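PDB 5CE8: branched-chain amino acid aminotransferase from Thermoproteus uzoniensis, which probably transfers the amino group of leucine, isoleucine or valine to 2-oxoglutarate, using pyridoxal 5'-phosphate as cofactor. Local coordinates for residues 184-187 and 193-196; 135-140 and 198-203. All coordinates share one frame; numbering follows the deposited sequence.

Contact 1 of 2, residues 184-187 and 193-196; sequences EAIM and KVVE. With PLP (pyridoxal-5'-phosphate), chain D.
Ile186 lays its CG2 methyl across Val194, where CG1 comes within 3.6 Å, and this apolar pair lies on one side of the two strands, where both side chains also rest on Ile202. Ile186 has CG2 anti to the backbone N and CG1 beside it (chi1 -82°), which leaves CG2 to do the touching. The backbones are joined at Met187, whose N donates to Glu196 O at 2.9 Å. Met187 O in turn serves two donors: Val195 N, at 2.9 Å, and Glu196 N, a weak bond at 3.5 Å. One residue thus faces two, and Val195 also brings its CG2 methyl to 3.4 Å from Met187 O. Met187 and Glu196 share the other side of the sheet, on which Met187 packs against helix 167-179. The Glu196 chain bends at chi2 (-80°) and leads away from Met187, placing OE1 2.5 Å from PLP N1, while OE2 accepts from Leu220 N and is steadied there. The whole is a beta hairpin with a classic bulge, and its second strand brings the carboxylate of Glu196 to the pyridine nitrogen of the cofactor.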
ATOM      1  N   GLU A 184      -1.473 -19.983 -19.308  1.00 16.82           N
ATOM      2  CA  GLU A 184      -1.612 -19.825 -17.860  1.00 19.38           C
ATOM      3  C   GLU A 184      -1.245 -18.387 -17.442  1.00 20.16           C
ATOM      4  O   GLU A 184      -0.533 -17.614 -18.180  1.00 19.27           O
ATOM      5  CB  GLU A 184      -0.709 -20.832 -17.055  1.00 20.84           C
ATOM      6  CG  GLU A 184      -0.895 -20.904 -15.503  1.00 22.09           C
ATOM      7  CD  GLU A 184      -2.375 -21.119 -15.127  1.00 26.91           C
ATOM      8  OE1 GLU A 184      -2.741 -22.301 -15.052  1.00 25.83           O
ATOM      9  OE2 GLU A 184      -3.210 -20.125 -15.100  1.00 28.56           O
ATOM     10  N   ALA A 185      -1.739 -18.079 -16.237  1.00 19.81           N
ATOM     11  CA  ALA A 185      -1.530 -16.801 -15.559  1.00 19.85           C
ATOM     12  C   ALA A 185      -0.393 -16.798 -14.648  1.00 17.93           C
ATOM     13  O   ALA A 185      -0.145 -17.779 -14.035  1.00 22.33           O
ATOM     14  CB  ALA A 185      -2.733 -16.405 -14.766  1.00 18.80           C
ATOM     15  N   ILE A 186       0.250 -15.639 -14.498  1.00 17.45           N
ATOM     16  CA  ILE A 186       1.139 -15.395 -13.335  1.00 18.99           C
ATOM     17  C   ILE A 186       0.526 -14.257 -12.595  1.00 19.76           C
ATOM     18  O   ILE A 186       0.225 -13.271 -13.181  1.00 25.31           O
ATOM     19  CB  ILE A 186       2.637 -15.065 -13.735  1.00 18.34           C
ATOM     20  CG1 ILE A 186       3.412 -16.371 -14.024  1.00 19.97           C
ATOM     21  CG2 ILE A 186       3.436 -14.469 -12.572  1.00 18.67           C
ATOM     22  CD1 ILE A 186       4.386 -16.217 -15.087  1.00 20.55           C
ATOM     23  N   MET A 187       0.530 -14.316 -11.249  1.00 18.16           N
ATOM     24  CA  MET A 187      -0.061 -13.312 -10.457  1.00 17.31           C
ATOM     25  C   MET A 187       0.991 -12.714  -9.536  1.00 14.67           C
ATOM     26  O   MET A 187       1.768 -13.476  -8.870  1.00 18.19           O
ATOM     27  CB  MET A 187      -1.170 -13.920  -9.537  1.00 19.84           C
ATOM     28  CG  MET A 187      -2.521 -14.080 -10.241  1.00 23.66           C
ATOM     29  SD  MET A 187      -3.890 -14.457  -9.080  1.00 29.59           S
ATOM     30  CE  MET A 187      -3.443 -16.085  -9.035  1.00 21.45           C
ATOM     31  N   LYS A 193       5.313  -8.469  -6.159  1.00 19.60           N
ATOM     32  CA  LYS A 193       6.252  -9.553  -6.331  1.00 20.99           C
ATOM     33  C   LYS A 193       5.477 -10.706  -6.925  1.00 23.18           C
ATOM     34  O   LYS A 193       4.323 -10.905  -6.512  1.00 20.81           O
ATOM     35  CB  LYS A 193       6.808 -10.108  -5.055  1.00 22.36           C
ATOM     36  CG  LYS A 193       7.442  -9.136  -4.093  1.00 26.17           C
ATOM     37  CD  LYS A 193       8.548  -8.262  -4.714  1.00 28.64           C
ATOM     38  CE  LYS A 193       9.030  -7.286  -3.620  1.00 26.52           C
ATOM     39  NZ  LYS A 193       7.997  -6.215  -3.429  1.00 24.71           N
ATOM     40  N   VAL A 194       6.118 -11.445  -7.847  1.00 26.55           N
ATOM     41  CA  VAL A 194       5.520 -12.694  -8.462  1.00 22.34           C
ATOM     42  C   VAL A 194       5.219 -13.708  -7.351  1.00 21.43           C
ATOM     43  O   VAL A 194       6.076 -14.054  -6.523  1.00 22.08           O
ATOM     44  CB  VAL A 194       6.518 -13.307  -9.495  1.00 23.67           C
ATOM     45  CG1 VAL A 194       6.058 -14.677 -10.081  1.00 23.22           C
ATOM     46  CG2 VAL A 194       6.739 -12.374 -10.642  1.00 22.49           C
ATOM     47  N   VAL A 195       4.025 -14.271  -7.319  1.00 20.70           N
ATOM     48  CA  VAL A 195       3.807 -15.315  -6.349  1.00 22.67           C
ATOM     49  C   VAL A 195       3.305 -16.690  -6.861  1.00 18.20           C
ATOM     50  O   VAL A 195       3.741 -17.710  -6.350  1.00 24.63           O
ATOM     51  CB  VAL A 195       2.987 -14.854  -5.152  1.00 21.40           C
ATOM     52  CG1 VAL A 195       3.837 -13.985  -4.262  1.00 27.45           C
ATOM     53  CG2 VAL A 195       1.739 -14.101  -5.568  1.00 24.28           C
ATOM     54  N   GLU A 196       2.407 -16.706  -7.787  1.00 19.61           N
ATOM     55  CA  GLU A 196       1.590 -17.937  -8.071  1.00 21.09           C
ATOM     56  C   GLU A 196       1.220 -17.970  -9.546  1.00 21.26           C
ATOM     57  O   GLU A 196       1.172 -16.915 -10.169  1.00 25.42           O
ATOM     58  CB  GLU A 196       0.360 -17.860  -7.256  1.00 22.81           C
ATOM     59  CG  GLU A 196       0.412 -18.231  -5.793  1.00 26.96           C
ATOM     60  CD  GLU A 196       0.387 -19.692  -5.533  1.00 29.47           C
ATOM     61  OE1 GLU A 196       0.060 -20.466  -6.426  1.00 36.88           O
ATOM     62  OE2 GLU A 196       0.668 -20.092  -4.420  1.00 28.98           O
TER
HETATM   63  N1  PLP D 301      -0.891 -22.714  -5.745  1.00 18.64           N
HETATM   64  C2  PLP D 301      -2.152 -22.568  -5.350  1.00 23.58           C
HETATM   65  C2A PLP D 301      -2.799 -21.217  -5.326  1.00 24.34           C
HETATM   66  C3  PLP D 301      -2.972 -23.727  -5.026  1.00 24.45           C
HETATM   67  O3  PLP D 301      -4.317 -23.562  -4.709  1.00 23.41           O
HETATM   68  C4  PLP D 301      -2.338 -25.073  -5.091  1.00 23.64           C
HETATM   69  C4A PLP D 301      -3.082 -26.350  -4.756  1.00 23.39           C
HETATM   70  C5  PLP D 301      -0.909 -25.092  -5.513  1.00 24.16           C
HETATM   71  C6  PLP D 301      -0.276 -23.856  -5.822  1.00 20.07           C
HETATM   72  C5A PLP D 301      -0.092 -26.337  -5.714  1.00 22.10           C
HETATM   73  O4P PLP D 301      -0.067 -27.136  -4.587  1.00 22.37           O
HETATM   74  P   PLP D 301       0.256 -28.670  -4.750  1.00 23.52           P
HETATM   75  O1P PLP D 301      -0.782 -29.333  -5.719  1.00 24.84           O
HETATM   76  O2P PLP D 301       1.679 -28.766  -5.099  1.00 20.22           O
HETATM   77  O3P PLP D 301      -0.008 -29.346  -3.433  1.00 19.84           O

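Contact 2 of 2, residues 135-140 and 198-203; sequences KYLKVE and SGENIF. With PLP (pyridoxal-5'-phosphate), chain D.
A chi1 of -168° swings the Tyr136 ring away from its own backbone N and out to Glu200, whose side chain bends at chi2 (86°) to offer OE1 in return. The meeting is edge-on: OE1 lies near the ring plane, 3.4 Å from Tyr136 CE2 and 3.7 Å from Tyr136 CD2, with ring and carboxylate turned by only 26° against each other. Such a position probably sets the oxygen against the weakly positive rim of the aromatic ring. Leu137 reaches the same oxygen from the opposite direction to the Glu200 chain, its CD1 methyl standing 3.9 Å from OE1. Glu184 OE1 also lies close to this oxygen, so that two carboxylates stand side by side. No hydrogen bond joins the two segments, and the contact rests on close packing.

The other carboxylate oxygen looks back to its own segment. Glu200 OE2 accepts from Gly199 N at 3.0 Å, the donor standing well above the carboxylate plane, and this bond helps fix the rotation of the group. Beyond it, the backbone turns to the cofactor. Gly199 C lies over the pyridine face, 3.9 Å from PLP N1, while Glu200 C approaches PLP C6 to 3.6 Å, and Asn201 ND2 is held by Leu220 O. Tyr136 also packs on Arg178 of helix 167-179 and on Leu117 of a neighbouring subunit.

The example illustrates how one short segment can serve two sides: Tyr136 and Leu137 pack against the Glu200 carboxylate on the side away from the cofactor, while the main chain of 199-201, leading into strand 201-206, passes the cofactor ring and forms one wall of the PLP pocket of this class-IV aminotransferase.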
ATOM      1  N   LYS A 135      -2.830 -34.888 -18.540  1.00 46.21           N
ATOM      2  CA  LYS A 135      -2.048 -33.635 -18.273  1.00 46.08           C
ATOM      3  C   LYS A 135      -2.922 -32.327 -18.142  1.00 50.32           C
ATOM      4  O   LYS A 135      -3.981 -32.231 -18.801  1.00 56.42           O
ATOM      5  CB  LYS A 135      -0.903 -33.535 -19.318  1.00 41.54           C
ATOM      6  CG  LYS A 135       0.168 -34.640 -19.154  1.00 35.60           C
ATOM      7  N   TYR A 136      -2.499 -31.373 -17.273  1.00 41.38           N
ATOM      8  CA  TYR A 136      -3.154 -30.013 -17.064  1.00 43.80           C
ATOM      9  C   TYR A 136      -2.567 -28.873 -17.933  1.00 43.97           C
ATOM     10  O   TYR A 136      -3.275 -27.922 -18.314  1.00 44.32           O
ATOM     11  CB  TYR A 136      -3.058 -29.551 -15.580  1.00 41.67           C
ATOM     12  CG  TYR A 136      -3.920 -28.335 -15.190  1.00 39.70           C
ATOM     13  CD1 TYR A 136      -5.275 -28.295 -15.521  1.00 42.30           C
ATOM     14  CD2 TYR A 136      -3.399 -27.262 -14.441  1.00 43.25           C
ATOM     15  CE1 TYR A 136      -6.107 -27.242 -15.144  1.00 43.97           C
ATOM     16  CE2 TYR A 136      -4.223 -26.153 -14.078  1.00 45.82           C
ATOM     17  CZ  TYR A 136      -5.579 -26.167 -14.415  1.00 46.33           C
ATOM     18  OH  TYR A 136      -6.444 -25.146 -14.075  1.00 47.02           O
ATOM     19  N   LEU A 137      -1.261 -28.948 -18.184  1.00 40.15           N
ATOM     20  CA  LEU A 137      -0.578 -28.008 -19.045  1.00 34.10           C
ATOM     21  C   LEU A 137       0.288 -28.763 -20.013  1.00 34.49           C
ATOM     22  O   LEU A 137       0.828 -29.809 -19.651  1.00 31.87           O
ATOM     23  CB  LEU A 137       0.291 -27.083 -18.199  1.00 30.04           C
ATOM     24  CG  LEU A 137      -0.374 -26.211 -17.137  1.00 30.61           C
ATOM     25  CD1 LEU A 137       0.640 -25.392 -16.311  1.00 28.81           C
ATOM     26  CD2 LEU A 137      -1.455 -25.315 -17.762  1.00 30.80           C
ATOM     27  N   LYS A 138       0.490 -28.168 -21.199  1.00 45.08           N
ATOM     28  CA  LYS A 138       1.403 -28.699 -22.243  1.00 45.69           C
ATOM     29  C   LYS A 138       2.752 -29.189 -21.652  1.00 46.79           C
ATOM     30  O   LYS A 138       3.397 -28.459 -20.919  1.00 42.06           O
ATOM     31  CB  LYS A 138       1.706 -27.670 -23.356  1.00 45.25           C
ATOM     32  CG  LYS A 138       0.647 -26.690 -23.899  1.00 47.74           C
ATOM     33  CD  LYS A 138       1.273 -25.862 -25.073  1.00 49.32           C
ATOM     34  CE  LYS A 138       0.451 -24.647 -25.579  1.00 53.92           C
ATOM     35  NZ  LYS A 138       1.035 -23.247 -25.687  1.00 48.15           N
ATOM     36  N   VAL A 139       3.176 -30.421 -21.954  1.00 48.51           N
ATOM     37  CA  VAL A 139       4.420 -30.979 -21.325  1.00 39.58           C
ATOM     38  C   VAL A 139       5.666 -30.230 -21.808  1.00 35.65           C
ATOM     39  O   VAL A 139       6.645 -29.917 -21.027  1.00 32.64           O
ATOM     40  CB  VAL A 139       4.573 -32.522 -21.535  1.00 36.75           C
ATOM     41  CG1 VAL A 139       4.522 -32.931 -23.031  1.00 36.84           C
ATOM     42  CG2 VAL A 139       5.872 -33.015 -20.881  1.00 37.96           C
ATOM     43  N   GLU A 140       5.630 -29.907 -23.088  1.00 36.54           N
ATOM     44  CA  GLU A 140       6.744 -29.182 -23.727  1.00 43.36           C
ATOM     45  C   GLU A 140       6.898 -27.730 -23.322  1.00 37.18           C
ATOM     46  O   GLU A 140       7.863 -27.129 -23.736  1.00 45.72           O
ATOM     47  CB  GLU A 140       6.719 -29.293 -25.271  1.00 45.54           C
ATOM     48  CG  GLU A 140       5.633 -28.516 -25.984  1.00 50.98           C
ATOM     49  CD  GLU A 140       4.255 -29.060 -25.707  1.00 53.05           C
ATOM     50  OE1 GLU A 140       4.159 -30.206 -25.186  1.00 46.62           O
ATOM     51  OE2 GLU A 140       3.279 -28.344 -26.022  1.00 55.16           O
ATOM     52  N   SER A 198      -2.305 -19.395 -11.549  1.00 29.55           N
ATOM     53  CA  SER A 198      -3.667 -19.553 -11.015  1.00 26.70           C
ATOM     54  C   SER A 198      -3.829 -20.723 -10.053  1.00 29.16           C
ATOM     55  O   SER A 198      -4.519 -20.635  -9.026  1.00 34.57           O
ATOM     56  CB  SER A 198      -4.716 -19.577 -12.148  1.00 28.32           C
ATOM     57  OG  SER A 198      -4.686 -20.744 -12.967  1.00 27.04           O
ATOM     58  N   GLY A 199      -3.169 -21.812 -10.365  1.00 27.39           N
ATOM     59  CA  GLY A 199      -3.175 -22.977  -9.546  1.00 27.48           C
ATOM     60  C   GLY A 199      -1.819 -23.666  -9.412  1.00 28.12           C
ATOM     61  O   GLY A 199      -1.793 -24.883  -9.397  1.00 29.60           O
ATOM     62  N   GLU A 200      -0.700 -22.916  -9.394  1.00 26.14           N
ATOM     63  CA  GLU A 200       0.647 -23.551  -9.450  1.00 22.53           C
ATOM     64  C   GLU A 200       1.610 -22.714  -8.722  1.00 21.16           C
ATOM     65  O   GLU A 200       1.505 -21.490  -8.857  1.00 21.52           O
ATOM     66  CB  GLU A 200       1.152 -23.612 -10.895  1.00 27.63           C
ATOM     67  CG  GLU A 200       0.320 -24.435 -11.939  1.00 26.11           C
ATOM     68  CD  GLU A 200      -0.807 -23.611 -12.583  1.00 31.59           C
ATOM     69  OE1 GLU A 200      -1.592 -24.190 -13.323  1.00 40.04           O
ATOM     70  OE2 GLU A 200      -1.008 -22.411 -12.337  1.00 29.38           O
ATOM     71  N   ASN A 201       2.642 -23.314  -8.125  1.00 20.46           N
ATOM     72  CA  ASN A 201       3.765 -22.512  -7.566  1.00 20.55           C
ATOM     73  C   ASN A 201       4.705 -22.303  -8.725  1.00 22.26           C
ATOM     74  O   ASN A 201       4.592 -22.965  -9.787  1.00 21.56           O
ATOM     75  CB  ASN A 201       4.490 -23.148  -6.419  1.00 20.11           C
ATOM     76  CG  ASN A 201       3.606 -23.278  -5.154  1.00 19.66           C
ATOM     77  OD1 ASN A 201       3.344 -24.347  -4.740  1.00 20.36           O
ATOM     78  ND2 ASN A 201       3.131 -22.185  -4.609  1.00 22.25           N
ATOM     79  N   ILE A 202       5.561 -21.324  -8.563  1.00 19.45           N
ATOM     80  CA  ILE A 202       6.478 -20.862  -9.645  1.00 22.49           C
ATOM     81  C   ILE A 202       7.922 -20.955  -9.153  1.00 20.37           C
ATOM     82  O   ILE A 202       8.223 -20.640  -7.979  1.00 19.58           O
ATOM     83  CB  ILE A 202       6.280 -19.369  -9.992  1.00 24.90           C
ATOM     84  CG1 ILE A 202       4.828 -19.097 -10.259  1.00 32.16           C
ATOM     85  CG2 ILE A 202       7.074 -18.930 -11.246  1.00 27.90           C
ATOM     86  CD1 ILE A 202       4.507 -17.649 -10.618  1.00 33.00           C
ATOM     87  N   PHE A 203       8.821 -21.382 -10.067  1.00 19.75           N
ATOM     88  CA  PHE A 203      10.255 -21.424  -9.843  1.00 19.18           C
ATOM     89  C   PHE A 203      11.001 -20.729 -10.993  1.00 19.99           C
ATOM     90  O   PHE A 203      10.684 -20.908 -12.174  1.00 17.32           O
ATOM     91  CB  PHE A 203      10.754 -22.901  -9.748  1.00 16.71           C
ATOM     92  CG  PHE A 203      10.513 -23.564  -8.445  1.00 20.37           C
ATOM     93  CD1 PHE A 203       9.307 -24.189  -8.201  1.00 20.15           C
ATOM     94  CD2 PHE A 203      11.547 -23.776  -7.549  1.00 21.75           C
ATOM     95  CE1 PHE A 203       9.044 -24.851  -7.035  1.00 20.47           C
ATOM     96  CE2 PHE A 203      11.274 -24.480  -6.352  1.00 23.49           C
ATOM     97  CZ  PHE A 203      10.028 -24.998  -6.094  1.00 21.76           C
TER
HETATM   98  N1  PLP D 301      -0.891 -22.714  -5.745  1.00 18.64           N
HETATM   99  C2  PLP D 301      -2.152 -22.568  -5.350  1.00 23.58           C
HETATM  100  C2A PLP D 301      -2.799 -21.217  -5.326  1.00 24.34           C
HETATM  101  C3  PLP D 301      -2.972 -23.727  -5.026  1.00 24.45           C
HETATM  102  O3  PLP D 301      -4.317 -23.562  -4.709  1.00 23.41           O
HETATM  103  C4  PLP D 301      -2.338 -25.073  -5.091  1.00 23.64           C
HETATM  104  C4A PLP D 301      -3.082 -26.350  -4.756  1.00 23.39           C
HETATM  105  C5  PLP D 301      -0.909 -25.092  -5.513  1.00 24.16           C
HETATM  106  C6  PLP D 301      -0.276 -23.856  -5.822  1.00 20.07           C
HETATM  107  C5A PLP D 301      -0.092 -26.337  -5.714  1.00 22.10           C
HETATM  108  O4P PLP D 301      -0.067 -27.136  -4.587  1.00 22.37           O
HETATM  109  P   PLP D 301       0.256 -28.670  -4.750  1.00 23.52           P
HETATM  110  O1P PLP D 301      -0.782 -29.333  -5.719  1.00 24.84           O
HETATM  111  O2P PLP D 301       1.679 -28.766  -5.099  1.00 20.22           O
HETATM  112  O3P PLP D 301      -0.008 -29.346  -3.433  1.00 19.84           O

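How the contacts relate
Along the chain, the loop of 135-140 comes first, and it waits more than fifty residues for its partner. In between run strand 142-146, helix 167-179 and then contact 1, which pairs strands 184-188 and 194-197 in a hairpin with five residues between the segments. Contact 2 closes the far longer excursion, so contact 1 falls wholly within its span; it joins the loop before strand 142-146 to the lead-in of strand 201-206, which shares one mixed sheet with the hairpin. The contacts also meet directly: Ser198 OG and Glu184 OE2 are 2.7 Å apart, a probable hydrogen bond, and Glu184 OE1 lies 2.8 Å from Glu200 OE1, where a shared proton may ease the repulsion. Both border PLP.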